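Local coordinates for muramidase (Trichobolus zukalii, PDB 6ZMV), which hydrolyses, as a fungal GH25 muramidase (lysozyme), the β-1,4 glycosidic bonds between N-acetylmuramic acid and N-acetylglucosamine in bacterial peptidoglycan, at residues F5-Y10 and V14-A19; Y20-R25 and D182-G187; G53-G58 and G195-L200. All coordinates share one frame; numbering follows the deposited sequence.

Interaction 1 (F5-Y10 and V14-A19); sequences FDISHY and VNYAGA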
loop_
_atom_site.group_PDB
_atom_site.type_symbol
_atom_site.label_atom_id
_atom_site.label_comp_id
_atom_site.label_asym_id
_atom_site.label_seq_id
_atom_site.Cartn_x
_atom_site.Cartn_y
_atom_site.Cartn_z
ATOM N N PHE A 5 10.027 0.496 4.399
ATOM C CA PHE A 5 9.349 -0.320 5.398
ATOM C C PHE A 5 7.904 0.128 5.500
ATOM O O PHE A 5 7.509 1.141 4.892
ATOM C CB PHE A 5 10.073 -0.267 6.747
ATOM C CG PHE A 5 10.154 1.063 7.458
ATOM C CD1 PHE A 5 10.891 2.141 6.932
ATOM C CD2 PHE A 5 9.615 1.201 8.747
ATOM C CE1 PHE A 5 11.016 3.300 7.669
ATOM C CE2 PHE A 5 9.761 2.371 9.460
ATOM C CZ PHE A 5 10.465 3.403 8.934
ATOM N N ASP A 6 7.121 -0.633 6.240
ATOM C CA ASP A 6 5.729 -0.240 6.462
ATOM C C ASP A 6 5.361 -0.506 7.942
ATOM O O ASP A 6 5.860 -1.502 8.551
ATOM C CB ASP A 6 4.789 -0.873 5.451
ATOM C CG ASP A 6 4.728 -2.343 5.508
ATOM O OD1 ASP A 6 3.977 -2.905 6.390
ATOM O OD2 ASP A 6 5.424 -2.977 4.690
ATOM N N ILE A 7 4.528 0.357 8.488
ATOM C CA ILE A 7 4.214 0.401 9.937
ATOM C C ILE A 7 2.761 0.789 10.134
ATOM O O ILE A 7 2.056 1.250 9.217
ATOM C CB ILE A 7 5.132 1.414 10.662
ATOM C CG1 ILE A 7 5.087 2.825 10.057
ATOM C CG2 ILE A 7 6.561 0.880 10.707
ATOM C CD1 ILE A 7 5.957 3.859 10.749
ATOM N N SER A 8 2.331 0.624 11.367
ATOM C CA SER A 8 0.957 0.864 11.823
ATOM C C SER A 8 0.996 1.134 13.328
ATOM O O SER A 8 2.052 1.233 13.924
ATOM C CB SER A 8 0.089 -0.315 11.499
ATOM O OG SER A 8 0.401 -1.418 12.337
ATOM N N HIS A 9 -0.172 1.135 13.934
ATOM C CA HIS A 9 -0.250 1.258 15.382
ATOM C C HIS A 9 0.397 0.081 16.087
ATOM O O HIS A 9 0.677 0.210 17.274
ATOM C CB HIS A 9 -1.726 1.351 15.795
ATOM C CG HIS A 9 -2.461 0.110 15.691
ATOM N ND1 HIS A 9 -3.028 -0.345 14.528
ATOM C CD2 HIS A 9 -2.706 -0.786 16.652
ATOM C CE1 HIS A 9 -3.682 -1.477 14.812
ATOM N NE2 HIS A 9 -3.439 -1.768 16.081
ATOM N N TYR A 10 0.671 -1.024 15.408
ATOM C CA TYR A 10 1.448 -2.142 16.022
ATOM C C TYR A 10 2.873 -1.701 16.377
ATOM O O TYR A 10 3.511 -2.381 17.172
ATOM C CB TYR A 10 1.471 -3.356 15.105
ATOM C CG TYR A 10 0.164 -4.122 15.101
ATOM C CD1 TYR A 10 -0.340 -4.747 16.237
ATOM C CD2 TYR A 10 -0.544 -4.321 13.923
ATOM C CE1 TYR A 10 -1.479 -5.535 16.202
ATOM C CE2 TYR A 10 -1.665 -5.130 13.861
ATOM C CZ TYR A 10 -2.156 -5.689 15.009
ATOM O OH TYR A 10 -3.281 -6.446 14.928
ATOM N N VAL A 14 8.559 4.634 16.746
ATOM C CA VAL A 14 9.522 4.321 15.652
ATOM C C VAL A 14 10.626 5.391 15.626
ATOM O O VAL A 14 10.265 6.557 15.609
ATOM C CB VAL A 14 8.814 4.197 14.287
ATOM C CG1 VAL A 14 9.819 4.042 13.168
ATOM C CG2 VAL A 14 7.891 2.983 14.246
ATOM N N ASN A 15 11.885 4.996 15.492
ATOM C CA ASN A 15 12.998 5.941 15.310
ATOM C C ASN A 15 13.153 6.204 13.824
ATOM O O ASN A 15 13.935 5.561 13.124
ATOM C CB ASN A 15 14.254 5.344 15.917
ATOM C CG ASN A 15 15.479 6.223 15.896
ATOM O OD1 ASN A 15 16.592 5.797 16.327
ATOM N ND2 ASN A 15 15.327 7.378 15.345
ATOM N N TYR A 16 12.392 7.166 13.339
ATOM C CA TYR A 16 12.299 7.463 11.903
ATOM C C TYR A 16 13.696 7.847 11.375
ATOM O O TYR A 16 14.120 7.476 10.285
ATOM C CB TYR A 16 11.319 8.571 11.583
ATOM C CG TYR A 16 9.982 8.365 12.249
ATOM C CD1 TYR A 16 9.061 7.459 11.764
ATOM C CD2 TYR A 16 9.649 9.016 13.416
ATOM C CE1 TYR A 16 7.864 7.198 12.429
ATOM C CE2 TYR A 16 8.477 8.760 14.126
ATOM C CZ TYR A 16 7.592 7.804 13.663
ATOM O OH TYR A 16 6.489 7.551 14.386
ATOM N N ALA A 17 14.376 8.695 12.142
ATOM C CA ALA A 17 15.710 9.188 11.746
ATOM C C ALA A 17 16.720 8.050 11.697
ATOM O O ALA A 17 17.576 7.994 10.795
ATOM C CB ALA A 17 16.187 10.277 12.658
ATOM N N GLY A 18 16.623 7.141 12.655
ATOM C CA GLY A 18 17.508 5.965 12.632
ATOM C C GLY A 18 17.238 5.138 11.391
ATOM O O GLY A 18 18.167 4.658 10.766
ATOM N N ALA A 19 15.976 4.953 11.036
ATOM C CA ALA A 19 15.620 4.209 9.819
ATOM C C ALA A 19 16.255 4.900 8.603
ATOM O O ALA A 19 16.925 4.225 7.805
ATOM C CB ALA A 19 14.118 4.107 9.695
#
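The Phe5 ring overlaps the methyl group of Ala19, with CE1 and CZ of Phe5 both 3.8 Å from Ala19 CB. The methyl meets the ring obliquely. Next to it, Val14 CG1 sits close to the ring plane, at an edge, 4.1 Å from Phe5 CE2, and these two side chains slide past each other in opposite directions. Phe5 reaches this place because its CG lies between the backbone N and the carbonyl carbon (chi1 64°). The other branch of Val14 serves a different neighbour: CG2 meets the end of the Ile7 chain tip to tip, 4.1 Å from Ile7 CD1. The same Ile7 methyl also comes to the edge of the Tyr16 ring, 4.2 Å from its CE1.

Segment 5-10 carries the end of strand 2-7 and segment 14-19 the start of helix 16-21, so the contact is the strand-to-helix half of a beta-alpha-beta unit completed by strand 26-33, the first such unit of this TIM-barrel-clan domain. Phe5 and Ile7 face the helix, whereas Asp6, between them, turns to the other side of the strand, where its carboxylate is hydrogen-bonded to Gln179 and to a glycerol probably taken up from the crystallisation liquor. The chain turns back into the helix through an inverse gamma turn centred on Asn15, which also occupies the N-cap position. Val14 O comes to rest 3.2 Å above one face of the Tyr16 ring, toward its rim. The hydroxyl of Tyr16 is hydrogen-bonded to His45 ND1 of helix 42-51, which ties the ring to the next helix of the domain.

Interaction 2 (Y20-R25 and D182-G187); sequences YNSGAR and DKYAYG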
loop_
_atom_site.group_PDB
_atom_site.type_symbol
_atom_site.label_atom_id
_atom_site.label_comp_id
_atom_site.label_asym_id
_atom_site.label_seq_id
_atom_site.Cartn_x
_atom_site.Cartn_y
_atom_site.Cartn_z
ATOM N N TYR A 20 16.084 6.210 8.453
ATOM C CA TYR A 20 16.679 6.958 7.333
ATOM C C TYR A 20 18.224 6.757 7.362
ATOM O O TYR A 20 18.846 6.446 6.340
ATOM C CB TYR A 20 16.312 8.442 7.423
ATOM C CG TYR A 20 16.851 9.229 6.265
ATOM C CD1 TYR A 20 18.179 9.642 6.276
ATOM C CD2 TYR A 20 16.088 9.490 5.139
ATOM C CE1 TYR A 20 18.723 10.332 5.195
ATOM C CE2 TYR A 20 16.613 10.196 4.060
ATOM C CZ TYR A 20 17.965 10.574 4.072
ATOM O OH TYR A 20 18.514 11.217 3.012
ATOM N N ASN A 21 18.827 6.922 8.515
ATOM C CA ASN A 21 20.304 6.901 8.568
ATOM C C ASN A 21 20.772 5.499 8.179
ATOM O O ASN A 21 21.859 5.366 7.621
ATOM C CB ASN A 21 20.840 7.277 9.942
ATOM C CG ASN A 21 20.622 8.732 10.261
ATOM O OD1 ASN A 21 20.493 9.550 9.360
ATOM N ND2 ASN A 21 20.623 9.057 11.537
ATOM N N SER A 22 20.006 4.453 8.467
ATOM C CA SER A 22 20.342 3.057 8.104
ATOM C C SER A 22 20.093 2.747 6.643
ATOM O O SER A 22 20.455 1.647 6.220
ATOM C CB SER A 22 19.559 2.080 8.986
ATOM O OG SER A 22 18.207 1.896 8.506
ATOM N N GLY A 23 19.440 3.651 5.913
ATOM C CA GLY A 23 19.282 3.512 4.451
ATOM C C GLY A 23 17.843 3.540 4.003
ATOM O O GLY A 23 17.613 3.498 2.793
ATOM N N ALA A 24 16.880 3.515 4.911
ATOM C CA ALA A 24 15.477 3.576 4.467
ATOM C C ALA A 24 15.252 4.910 3.772
ATOM O O ALA A 24 15.705 5.965 4.274
ATOM C CB ALA A 24 14.477 3.425 5.593
ATOM N N ARG A 25 14.484 4.887 2.676
ATOM C CA ARG A 25 14.098 6.101 1.974
ATOM C C ARG A 25 12.587 6.309 1.899
ATOM O O ARG A 25 12.188 7.398 1.466
ATOM C CB ARG A 25 14.798 6.212 0.623
ATOM C CG ARG A 25 16.302 6.333 0.761
ATOM C CD ARG A 25 16.768 7.675 1.254
ATOM N NE ARG A 25 18.197 7.841 1.416
ATOM C CZ ARG A 25 18.851 7.570 2.522
ATOM N NH1 ARG A 25 20.159 7.798 2.635
ATOM N NH2 ARG A 25 18.237 7.020 3.533
ATOM N N ASP A 182 8.548 -9.603 7.415
ATOM C CA ASP A 182 7.679 -8.975 8.418
ATOM C C ASP A 182 8.498 -8.591 9.641
ATOM O O ASP A 182 7.918 -8.538 10.725
ATOM C CB ASP A 182 6.462 -9.847 8.727
ATOM C CG ASP A 182 6.773 -11.221 9.268
ATOM O OD1 ASP A 182 7.942 -11.531 9.401
ATOM O OD2 ASP A 182 5.788 -11.975 9.536
ATOM N N LYS A 183 9.807 -8.339 9.472
ATOM C CA LYS A 183 10.811 -8.199 10.581
ATOM C C LYS A 183 11.730 -6.997 10.345
ATOM O O LYS A 183 12.929 -7.118 10.558
ATOM C CB LYS A 183 11.696 -9.444 10.720
ATOM C CG LYS A 183 10.960 -10.748 10.963
ATOM N N TYR A 184 11.208 -5.854 9.903
ATOM C CA TYR A 184 12.086 -4.678 9.731
ATOM C C TYR A 184 12.688 -4.282 11.095
ATOM O O TYR A 184 11.975 -4.245 12.118
ATOM C CB TYR A 184 11.294 -3.517 9.126
ATOM C CG TYR A 184 12.172 -2.328 8.831
ATOM C CD1 TYR A 184 13.157 -2.448 7.864
ATOM C CD2 TYR A 184 11.992 -1.108 9.453
ATOM C CE1 TYR A 184 13.991 -1.399 7.596
ATOM C CE2 TYR A 184 12.796 -0.023 9.133
ATOM C CZ TYR A 184 13.808 -0.174 8.215
ATOM O OH TYR A 184 14.660 0.877 7.935
ATOM N N ALA A 185 13.957 -3.892 11.113
ATOM C CA ALA A 185 14.684 -3.673 12.389
ATOM C C ALA A 185 14.010 -2.624 13.288
ATOM O O ALA A 185 13.951 -2.780 14.489
ATOM C CB ALA A 185 16.112 -3.322 12.129
ATOM N N TYR A 186 13.446 -1.572 12.707
ATOM C CA TYR A 186 12.864 -0.455 13.482
ATOM C C TYR A 186 11.414 -0.719 13.805
ATOM O O TYR A 186 10.792 0.084 14.505
ATOM C CB TYR A 186 13.006 0.864 12.729
ATOM C CG TYR A 186 14.421 1.364 12.736
ATOM C CD1 TYR A 186 14.913 2.051 13.833
ATOM C CD2 TYR A 186 15.300 1.029 11.734
ATOM C CE1 TYR A 186 16.243 2.426 13.935
ATOM C CE2 TYR A 186 16.616 1.433 11.796
ATOM C CZ TYR A 186 17.089 2.076 12.926
ATOM O OH TYR A 186 18.405 2.417 12.986
ATOM N N GLY A 187 10.894 -1.880 13.346
ATOM C CA GLY A 187 9.509 -2.240 13.515
ATOM C C GLY A 187 8.816 -2.335 12.182
ATOM O O GLY A 187 9.115 -1.612 11.207
#
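Ser22 and Ala24 are the points at which segment 20-25 touches the loop tyrosines Tyr184 and Tyr186. Tyr20, in the last turn of helix 16-21 and with its CB pointing away from the loop, offers one ring face to Arg25, whose NH2 lies 3.4 Å above the ring, over its centre. The backbone oxygen of Tyr20 takes two donors from opposite faces of its plane, Gly23 N at 2.9 Å and Arg25 NH2, also at 2.9 Å.

Ser22 comes next. Its OG is folded back to a hydrogen bond with Ala19 O, and chi1 of 81° sets it between the backbone N and the carbonyl carbon. From there OG lies 3.7 Å from Tyr186 CE2, approaching the ring obliquely, and 3.7 Å from Tyr184 OH. Gly23, with positive phi, lets the chain leave the helix. Ala24 then presents its CB to the phenol end of Tyr184, 3.5 Å from OH; it is the buried member of the contact. Arg25 closes the segment, its NH2 also donating to Ala24 O at 2.8 Å, from above the carbonyl plane. One guanidinium nitrogen thus bridges the last helical turn and the chain just beyond it, which should stiffen the exit.

On the loop side, Gly187 N bonds back to Tyr184 O, closing the turn that carries both tyrosines. The contact therefore joins a Schellman motif at the end of the first helix to a type I beta turn in the hairpin loop linking antiparallel strands 177-181 and 189-193 of the barrel-like sheet.

Interaction 3 (G53-G58 and G195-L200); sequences GLIRGG and GSLDRL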
loop_
_atom_site.group_PDB
_atom_site.type_symbol
_atom_site.label_atom_id
_atom_site.label_comp_id
_atom_site.label_asym_id
_atom_site.label_seq_id
_atom_site.Cartn_x
_atom_site.Cartn_y
_atom_site.Cartn_z
ATOM N N GLY A 53 12.961 12.972 6.612
ATOM C CA GLY A 53 13.305 12.971 5.190
ATOM C C GLY A 53 12.895 11.695 4.490
ATOM O O GLY A 53 13.355 11.447 3.343
ATOM N N LEU A 54 11.999 10.912 5.059
ATOM C CA LEU A 54 11.429 9.735 4.347
ATOM C C LEU A 54 10.322 10.157 3.419
ATOM O O LEU A 54 9.448 10.972 3.798
ATOM C CB LEU A 54 10.898 8.733 5.362
ATOM C CG LEU A 54 11.925 8.093 6.269
ATOM C CD1 LEU A 54 11.247 7.435 7.459
ATOM C CD2 LEU A 54 12.854 7.148 5.523
ATOM N N ILE A 55 10.301 9.586 2.231
ATOM C CA ILE A 55 9.118 9.684 1.360
ATOM C C ILE A 55 8.062 8.817 2.038
ATOM O O ILE A 55 8.427 7.808 2.662
ATOM C CB ILE A 55 9.492 9.138 -0.030
ATOM C CG1 ILE A 55 10.502 10.096 -0.670
ATOM C CG2 ILE A 55 8.306 8.863 -0.931
ATOM C CD1 ILE A 55 11.244 9.609 -1.913
ATOM N N ARG A 56 6.780 9.163 1.965
ATOM C CA ARG A 56 5.797 8.424 2.789
ATOM C C ARG A 56 4.425 8.483 2.129
ATOM O O ARG A 56 4.122 9.406 1.356
ATOM C CB ARG A 56 5.698 8.930 4.228
ATOM C CG ARG A 56 5.169 10.324 4.424
ATOM C CD ARG A 56 6.076 11.452 4.071
ATOM N NE ARG A 56 5.510 12.742 4.373
ATOM C CZ ARG A 56 4.662 13.441 3.614
ATOM N NH1 ARG A 56 4.284 13.004 2.425
ATOM N NH2 ARG A 56 4.228 14.618 4.046
ATOM N N GLY A 57 3.657 7.452 2.402
ATOM C CA GLY A 57 2.252 7.426 2.034
ATOM C C GLY A 57 1.468 6.634 3.029
ATOM O O GLY A 57 2.050 6.010 3.922
ATOM N N GLY A 58 0.155 6.682 2.882
ATOM C CA GLY A 58 -0.744 5.899 3.730
ATOM C C GLY A 58 -1.235 4.630 3.027
ATOM O O GLY A 58 -1.150 4.463 1.816
ATOM N N GLY A 195 13.989 -0.279 -8.383
ATOM C CA GLY A 195 14.702 0.807 -9.059
ATOM C C GLY A 195 15.409 1.744 -8.108
ATOM O O GLY A 195 15.557 1.450 -6.924
ATOM N N SER A 196 15.866 2.822 -8.654
ATOM C CA SER A 196 16.778 3.734 -7.930
ATOM C C SER A 196 15.984 4.806 -7.145
ATOM O O SER A 196 14.781 4.958 -7.342
ATOM C CB SER A 196 17.700 4.443 -8.916
ATOM O OG SER A 196 17.001 5.433 -9.630
ATOM N N LEU A 197 16.686 5.552 -6.270
ATOM C CA LEU A 197 16.012 6.614 -5.527
ATOM C C LEU A 197 15.447 7.672 -6.504
ATOM O O LEU A 197 14.364 8.205 -6.253
ATOM C CB LEU A 197 17.002 7.256 -4.565
ATOM C CG LEU A 197 16.430 8.354 -3.680
ATOM C CD1 LEU A 197 15.176 7.933 -2.907
ATOM C CD2 LEU A 197 17.495 8.851 -2.734
ATOM N N ASP A 198 16.116 7.925 -7.614
ATOM C CA ASP A 198 15.563 8.904 -8.569
ATOM C C ASP A 198 14.242 8.352 -9.123
ATOM O O ASP A 198 13.255 9.116 -9.322
ATOM C CB ASP A 198 16.560 9.198 -9.707
ATOM C CG ASP A 198 17.769 9.974 -9.241
ATOM O OD1 ASP A 198 17.604 10.966 -8.492
ATOM O OD2 ASP A 198 18.872 9.555 -9.612
ATOM N N ARG A 199 14.203 7.045 -9.423
ATOM C CA ARG A 199 12.952 6.453 -9.957
ATOM C C ARG A 199 11.847 6.515 -8.887
ATOM O O ARG A 199 10.678 6.786 -9.178
ATOM C CB ARG A 199 13.217 5.053 -10.459
ATOM C CG ARG A 199 12.051 4.516 -11.267
ATOM C CD ARG A 199 12.128 3.016 -11.511
ATOM N NE ARG A 199 12.961 2.608 -12.593
ATOM C CZ ARG A 199 12.591 2.520 -13.903
ATOM N NH1 ARG A 199 11.499 3.053 -14.361
ATOM N NH2 ARG A 199 13.410 2.022 -14.744
ATOM N N LEU A 200 12.184 6.308 -7.622
ATOM C CA LEU A 200 11.215 6.412 -6.517
ATOM C C LEU A 200 10.690 7.849 -6.387
ATOM O O LEU A 200 9.511 8.065 -6.198
ATOM C CB LEU A 200 11.877 5.930 -5.232
ATOM C CG LEU A 200 11.070 6.160 -3.967
ATOM C CD1 LEU A 200 9.706 5.437 -4.007
ATOM C CD2 LEU A 200 11.843 5.711 -2.775
#
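No aromatic ring, amide or guanidinium group forms a face or an edge between Ile55 and Leu200, which meet through branched aliphatic chains alone; the flat groups lie around them, with Phe26 beside both residues and Phe193 beside Leu200. The Ile55 chain ends in CD1, which comes tip to tip with the Leu200 fork, 4.0 Å from both CG and CD2 of Leu200. Its own CG1 is set anti to the carbonyl carbon and the chain then runs extended (chi2 167°), carrying CD1 out from the strand toward the helix. In Leu200, CG stands anti to the backbone N (chi1 172°), which brings CG and CD2 against that methyl. Leu197, one helical turn earlier, adds a looser touch, its CD1 4.4 Å from Ile55 CD1.

Ser196 fixes where the helix begins. Its OG accepts from Arg199 N at 3.2 Å, a nearly straight capping bond with an N-H...O angle of 162°, while its carbonyl O receives Leu200 N at 2.9 Å. On the other segment, Gly53 ends helix 42-51 in a Schellman motif just before strand 55-61 starts. Ile55 stands at the first residue of that strand, and its backbone is hydrogen-bonded to Arg25 and Val27, at the start of the adjacent parallel strand 26-33. Helix 197-205 thus covers the end of the sheet where the parallel strands enter, the side away from the strand C-termini that carry the active sites of TIM barrels. Leu90 also touches Ile55 and Leu200, widening the apolar patch.

With no polar bond between the segments, cohesion across them probably comes from dispersion and the exclusion of water, and it carries little directional preference.

In the fold
Interactions 1 and 2 are neighbours, their centres about 7 Å apart, and both use helix 16-21: its start in interaction 1, its end in interaction 2. They are stitched together by the stacked rings of Phe5 and Tyr184 and by a probable hydrogen bond between Gly18 O and Tyr186 OH. The centre of interaction 3 lies about 15 Å from that of interaction 1 and about 14 Å from that of interaction 2, and it is linked to the latter by a probable hydrogen bond from Ile55 N to Arg25 O, 3.0 Å. Along the chain, interaction 1 closes before the others open, whereas the segments of 2 and 3 alternate, so that the C-terminal part of the chain packs against the first beta-alpha units.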